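PDB 3IXM: arylmalonate decarboxylase from Bordetella bronchiseptica, which catalyses the decarboxylation of 2-aryl-2-methylmalonates to 2-arylpropionates, taking up a proton and releasing carbon dioxide. Local coordinates for residues L167-V172 with E201-V206; V43-Y48 with T75-Y80. The protein carries 1 engineered substitution. One frame throughout, in Å; residues are numbered along the deposited sequence.

Contact 1 (L167-V172 with E201-V206); sequences LVDLCV and ERRLGV
Val172 lays its CG2 methyl over one face of the Arg203 guanidinium, above the centre of the group and 4.0 Å from CZ. With CG1 anti to the backbone N (chi1 170°), it is the CG2 branch that meets the flat group, and the two side chains cross at about a right angle. Val168 adds CG1 to the same arginine from an oblique direction, 3.9 Å from NH1. The Arg203 chain, bent at chi3 (48°), lays its guanidinium alongside both valines. There NH1 forms a long salt bridge with Asp169, 3.9 Å from OD2, with the carboxylate and guanidinium planes 79° apart; the attraction is probably modest. Deeper in, Leu204 directs CD1 at the helix backbone, 4.0 Å from Cys171 O and 4.1 Å from Val172 CA. Leu204 and Cys171 also share Ile184 of strand 183-187 as a neighbour. Just beyond Leu204, Gly205 turns out of the helix with positive phi while its N still bonds Glu201 O. Helix 164-177 links strands 144-150 and 183-187, and helix 196-204 links 183-187 to 208-210, successive beta-alpha-beta crossovers packed as in the alpha/beta domains of the aspartate/glutamate racemase clan.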
loop_
_atom_site.group_PDB
_atom_site.type_symbol
_atom_site.label_atom_id
_atom_site.label_comp_id
_atom_site.label_asym_id
_atom_site.label_seq_id
_atom_site.Cartn_x
_atom_site.Cartn_y
_atom_site.Cartn_z
ATOM N N LEU A 167 9.042 1.456 14.282
ATOM C CA LEU A 167 7.964 0.769 13.546
ATOM C C LEU A 167 7.707 -0.612 14.147
ATOM O O LEU A 167 6.569 -1.075 14.204
ATOM C CB LEU A 167 8.293 0.661 12.062
ATOM C CG LEU A 167 8.363 2.021 11.310
ATOM C CD1 LEU A 167 8.968 1.846 9.950
ATOM C CD2 LEU A 167 7.008 2.790 11.216
ATOM N N VAL A 168 8.766 -1.259 14.631
ATOM C CA VAL A 168 8.582 -2.534 15.312
ATOM C C VAL A 168 7.769 -2.331 16.599
ATOM O O VAL A 168 6.840 -3.097 16.871
ATOM C CB VAL A 168 9.963 -3.185 15.664
ATOM C CG1 VAL A 168 9.746 -4.402 16.563
ATOM C CG2 VAL A 168 10.686 -3.615 14.365
ATOM N N ASP A 169 8.148 -1.328 17.396
ATOM C CA ASP A 169 7.464 -1.043 18.640
ATOM C C ASP A 169 6.008 -0.693 18.365
ATOM O O ASP A 169 5.102 -1.135 19.100
ATOM C CB ASP A 169 8.143 0.104 19.396
ATOM C CG ASP A 169 9.518 -0.304 19.959
ATOM O OD1 ASP A 169 10.281 0.603 20.359
ATOM O OD2 ASP A 169 9.817 -1.529 19.959
ATOM N N LEU A 170 5.796 0.117 17.329
ATOM C CA LEU A 170 4.433 0.417 16.889
ATOM C C LEU A 170 3.584 -0.870 16.658
ATOM O O LEU A 170 2.424 -0.976 17.103
ATOM C CB LEU A 170 4.467 1.298 15.627
ATOM C CG LEU A 170 3.056 1.709 15.176
ATOM C CD1 LEU A 170 2.527 2.819 16.123
ATOM C CD2 LEU A 170 3.136 2.178 13.750
ATOM N N CYS A 171 4.139 -1.834 15.927
ATOM C CA CYS A 171 3.386 -3.062 15.635
ATOM C C CYS A 171 3.158 -3.910 16.896
ATOM O O CYS A 171 2.101 -4.556 17.060
ATOM C CB CYS A 171 4.096 -3.887 14.559
ATOM S SG CYS A 171 4.131 -3.130 12.937
ATOM N N VAL A 172 4.133 -3.911 17.793
ATOM C CA VAL A 172 4.000 -4.695 19.018
ATOM C C VAL A 172 2.887 -4.096 19.870
ATOM O O VAL A 172 2.057 -4.821 20.400
ATOM C CB VAL A 172 5.331 -4.750 19.786
ATOM C CG1 VAL A 172 5.133 -5.357 21.195
ATOM C CG2 VAL A 172 6.397 -5.527 18.943
ATOM N N GLU A 201 7.473 -10.101 12.820
ATOM C CA GLU A 201 6.976 -11.477 12.674
ATOM C C GLU A 201 7.700 -12.449 13.634
ATOM O O GLU A 201 7.087 -13.379 14.158
ATOM C CB GLU A 201 7.114 -11.941 11.230
ATOM C CG GLU A 201 6.088 -11.285 10.310
ATOM C CD GLU A 201 6.155 -11.784 8.883
ATOM O OE1 GLU A 201 7.175 -12.407 8.492
ATOM O OE2 GLU A 201 5.177 -11.539 8.150
ATOM N N ARG A 202 8.998 -12.221 13.822
ATOM C CA ARG A 202 9.819 -12.957 14.783
ATOM C C ARG A 202 9.352 -12.721 16.227
ATOM O O ARG A 202 9.100 -13.682 16.982
ATOM C CB ARG A 202 11.289 -12.549 14.621
ATOM C CG ARG A 202 12.264 -13.535 15.250
ATOM C CD ARG A 202 13.697 -13.050 15.172
ATOM N NE ARG A 202 13.907 -11.795 15.892
ATOM C CZ ARG A 202 13.946 -11.657 17.221
ATOM N NH1 ARG A 202 13.791 -12.707 18.033
ATOM N NH2 ARG A 202 14.147 -10.449 17.741
ATOM N N ARG A 203 9.234 -11.451 16.601
ATOM C CA ARG A 203 8.856 -11.081 17.958
ATOM C C ARG A 203 7.430 -11.503 18.309
ATOM O O ARG A 203 7.166 -11.847 19.465
ATOM C CB ARG A 203 9.016 -9.588 18.177
ATOM C CG ARG A 203 10.487 -9.133 18.182
ATOM C CD ARG A 203 10.652 -7.726 18.724
ATOM N NE ARG A 203 9.917 -7.535 19.977
ATOM C CZ ARG A 203 9.897 -6.404 20.673
ATOM N NH1 ARG A 203 10.558 -5.350 20.248
ATOM N NH2 ARG A 203 9.197 -6.323 21.798
ATOM N N LEU A 204 6.524 -11.485 17.325
ATOM C CA LEU A 204 5.120 -11.777 17.598
ATOM C C LEU A 204 4.564 -13.101 17.120
ATOM O O LEU A 204 3.566 -13.550 17.661
ATOM C CB LEU A 204 4.218 -10.659 17.087
ATOM C CG LEU A 204 4.490 -9.305 17.739
ATOM C CD1 LEU A 204 3.632 -8.278 17.015
ATOM C CD2 LEU A 204 4.170 -9.347 19.246
ATOM N N GLY A 205 5.178 -13.709 16.120
ATOM C CA GLY A 205 4.670 -14.965 15.548
ATOM C C GLY A 205 3.367 -14.818 14.787
ATOM O O GLY A 205 2.503 -15.724 14.751
ATOM N N VAL A 206 3.213 -13.660 14.159
ATOM C CA VAL A 206 2.007 -13.338 13.449
ATOM C C VAL A 206 2.469 -12.560 12.182
ATOM O O VAL A 206 3.380 -11.742 12.287
ATOM C CB VAL A 206 1.115 -12.535 14.425
ATOM C CG1 VAL A 206 0.958 -11.094 14.040
ATOM C CG2 VAL A 206 -0.174 -13.253 14.802
#

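Contact 2 (V43-Y48 with T75-Y80); sequences VTPEGY and TSLSFY. With SO4 (sulfate ion), chain B.
Thr44 lies over one face of the Tyr80 ring in a CH-pi contact, its CA 3.8 Å from the ring centroid and 19° off the normal, while its CB meets the ring atom CD1 at 3.6 Å. Tyr80 has CG between the backbone N and carbonyl carbon (chi1 77°), which swings the ring toward the 43-48 segment. Apolar contacts follow at Pro45 and Val43. Pro45 CD approaches Leu77 CD2 to 3.7 Å, with the two side chains about at right angles, and Val43 CG1 presses on Ser76 CB at 3.4 Å, tighter than ordinary van der Waals contact. Val43 also touches the engineered Cys74.

Polar bonding across the contact comes from Tyr80 OH, which donates to Pro45 O near the ring plane; the modelled separation is so short that its exact length is doubtful. Pro45 O also accepts from Arg81 NH2.

A sulfate ion, probably from the crystallisation liquor, occupies the other end of the 75-80 segment. Ser76 binds its O2 twice, from N (2.8 Å, N-H...O 165°) and from OG (2.8 Å), while Thr75 N reaches O4 at 2.9 Å. Tyr126 OH is also hydrogen-bonded to the sulfate, and the anion probably marks where a substrate carboxylate is held.

Helix 75-79 follows strand 69-72; Thr75 packs on helix 104-114, Phe79 mainly on Val130, Leu134 and Phe137 of helix 128-140. The 43-48 segment runs past it from strand 33-37 to helix 48-64, with Gly47 at that helix's N-cap.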
loop_
_atom_site.group_PDB
_atom_site.type_symbol
_atom_site.label_atom_id
_atom_site.label_comp_id
_atom_site.label_asym_id
_atom_site.label_seq_id
_atom_site.Cartn_x
_atom_site.Cartn_y
_atom_site.Cartn_z
ATOM N N VAL A 43 -3.904 13.266 -0.541
ATOM C CA VAL A 43 -4.033 11.840 -0.890
ATOM C C VAL A 43 -5.461 11.345 -0.585
ATOM O O VAL A 43 -5.804 10.182 -0.773
ATOM C CB VAL A 43 -2.957 10.978 -0.199
ATOM C CG1 VAL A 43 -3.227 9.542 -0.456
ATOM C CG2 VAL A 43 -1.584 11.328 -0.751
ATOM N N THR A 44 -6.278 12.260 -0.090
ATOM C CA THR A 44 -7.672 11.996 0.216
ATOM C C THR A 44 -8.438 13.221 -0.313
ATOM O O THR A 44 -9.019 13.989 0.465
ATOM C CB THR A 44 -7.897 11.814 1.758
ATOM O OG1 THR A 44 -7.268 12.892 2.437
ATOM C CG2 THR A 44 -7.306 10.474 2.291
ATOM N N PRO A 45 -8.437 13.413 -1.651
ATOM C CA PRO A 45 -9.022 14.647 -2.185
ATOM C C PRO A 45 -10.543 14.644 -2.281
ATOM O O PRO A 45 -11.187 13.580 -2.288
ATOM C CB PRO A 45 -8.405 14.777 -3.597
ATOM C CG PRO A 45 -7.757 13.435 -3.906
ATOM C CD PRO A 45 -7.940 12.518 -2.716
ATOM N N GLU A 46 -11.107 15.855 -2.320
ATOM C CA GLU A 46 -12.460 16.057 -2.814
ATOM C C GLU A 46 -12.470 16.023 -4.343
ATOM O O GLU A 46 -11.472 16.363 -4.992
ATOM C CB GLU A 46 -12.996 17.392 -2.329
ATOM C CG GLU A 46 -13.863 17.269 -1.112
ATOM C CD GLU A 46 -13.862 18.541 -0.313
ATOM O OE1 GLU A 46 -12.781 18.878 0.231
ATOM O OE2 GLU A 46 -14.931 19.200 -0.250
ATOM N N GLY A 47 -13.598 15.625 -4.916
ATOM C CA GLY A 47 -13.753 15.621 -6.360
ATOM C C GLY A 47 -13.720 14.213 -6.932
ATOM O O GLY A 47 -12.809 13.867 -7.685
ATOM N N TYR A 48 -14.716 13.409 -6.571
ATOM C CA TYR A 48 -14.864 12.036 -7.048
ATOM C C TYR A 48 -14.480 11.915 -8.532
ATOM O O TYR A 48 -13.559 11.153 -8.877
ATOM C CB TYR A 48 -16.304 11.568 -6.801
ATOM C CG TYR A 48 -16.603 10.122 -7.133
ATOM C CD1 TYR A 48 -16.800 9.178 -6.115
ATOM C CD2 TYR A 48 -16.729 9.691 -8.466
ATOM C CE1 TYR A 48 -17.099 7.849 -6.414
ATOM C CE2 TYR A 48 -17.017 8.351 -8.766
ATOM C CZ TYR A 48 -17.195 7.444 -7.734
ATOM O OH TYR A 48 -17.486 6.125 -8.019
ATOM N N THR A 75 -2.156 4.063 -0.879
ATOM C CA THR A 75 -3.161 3.341 -0.100
ATOM C C THR A 75 -4.383 4.242 0.211
ATOM O O THR A 75 -5.495 3.886 -0.169
ATOM C CB THR A 75 -2.550 2.757 1.193
ATOM O OG1 THR A 75 -1.171 2.494 0.942
ATOM C CG2 THR A 75 -3.234 1.429 1.575
ATOM N N SER A 76 -4.167 5.387 0.882
ATOM C CA SER A 76 -5.273 6.305 1.307
ATOM C C SER A 76 -6.205 6.662 0.160
ATOM O O SER A 76 -7.410 6.572 0.275
ATOM C CB SER A 76 -4.715 7.598 1.954
ATOM O OG SER A 76 -4.044 7.244 3.151
ATOM N N LEU A 77 -5.635 7.043 -0.958
ATOM C CA LEU A 77 -6.424 7.453 -2.139
ATOM C C LEU A 77 -7.285 6.289 -2.644
ATOM O O LEU A 77 -8.342 6.483 -3.207
ATOM C CB LEU A 77 -5.469 7.894 -3.239
ATOM C CG LEU A 77 -5.661 9.078 -4.214
ATOM C CD1 LEU A 77 -4.841 8.797 -5.514
ATOM C CD2 LEU A 77 -7.086 9.438 -4.545
ATOM N N SER A 78 -6.817 5.061 -2.460
ATOM C CA SER A 78 -7.593 3.952 -2.941
ATOM C C SER A 78 -8.570 3.391 -1.903
ATOM O O SER A 78 -9.448 2.627 -2.264
ATOM C CB SER A 78 -6.697 2.881 -3.562
ATOM O OG SER A 78 -5.596 2.528 -2.741
ATOM N N PHE A 79 -8.449 3.772 -0.629
ATOM C CA PHE A 79 -9.388 3.230 0.355
ATOM C C PHE A 79 -10.334 4.235 0.987
ATOM O O PHE A 79 -11.310 3.813 1.633
ATOM C CB PHE A 79 -8.682 2.382 1.450
ATOM C CG PHE A 79 -7.876 3.181 2.430
ATOM C CD1 PHE A 79 -8.511 4.021 3.367
ATOM C CD2 PHE A 79 -6.492 3.015 2.502
ATOM C CE1 PHE A 79 -7.761 4.731 4.308
ATOM C CE2 PHE A 79 -5.719 3.716 3.441
ATOM C CZ PHE A 79 -6.340 4.576 4.347
ATOM N N TYR A 80 -10.079 5.539 0.811
ATOM C CA TYR A 80 -10.743 6.516 1.668
ATOM C C TYR A 80 -12.232 6.649 1.364
ATOM O O TYR A 80 -12.986 7.132 2.194
ATOM C CB TYR A 80 -10.032 7.857 1.655
ATOM C CG TYR A 80 -10.266 8.720 0.448
ATOM C CD1 TYR A 80 -10.828 9.983 0.603
ATOM C CD2 TYR A 80 -9.898 8.304 -0.846
ATOM C CE1 TYR A 80 -11.020 10.827 -0.505
ATOM C CE2 TYR A 80 -10.111 9.138 -1.958
ATOM C CZ TYR A 80 -10.667 10.388 -1.772
ATOM O OH TYR A 80 -10.892 11.230 -2.845
HETATM S S SO4 B . -0.348 5.941 1.891
HETATM O O1 SO4 B . -0.109 4.993 3.006
HETATM O O2 SO4 B . -1.744 6.380 1.799
HETATM O O3 SO4 B . 0.459 7.132 2.161
HETATM O O4 SO4 B . 0.036 5.259 0.629
#

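Contacts 1 and 2 lie on opposite sides of the chain's centre, their own centres about 28 Å apart, and share no secondary-structure element. Each lies beside a different four-stranded parallel sheet of the same 2-1-3-4 order, among the helices and loops that connect its strands. Both are partly buried. Contact 1 joins two helices that connect successive strands of its sheet, grading from buried aliphatic groups to an exposed arginine with a weakly engaged carboxylate. In contact 2 one tyrosine joins loop to short helix by both its ring face and its hydroxyl, with aliphatic contacts beside it, and backbone N-H groups and hydroxyls at the start of its 75-80 segment hold the sulfate. Contact 2 therefore borders an anion-binding pocket, whereas contact 1 remains helix-to-helix packing.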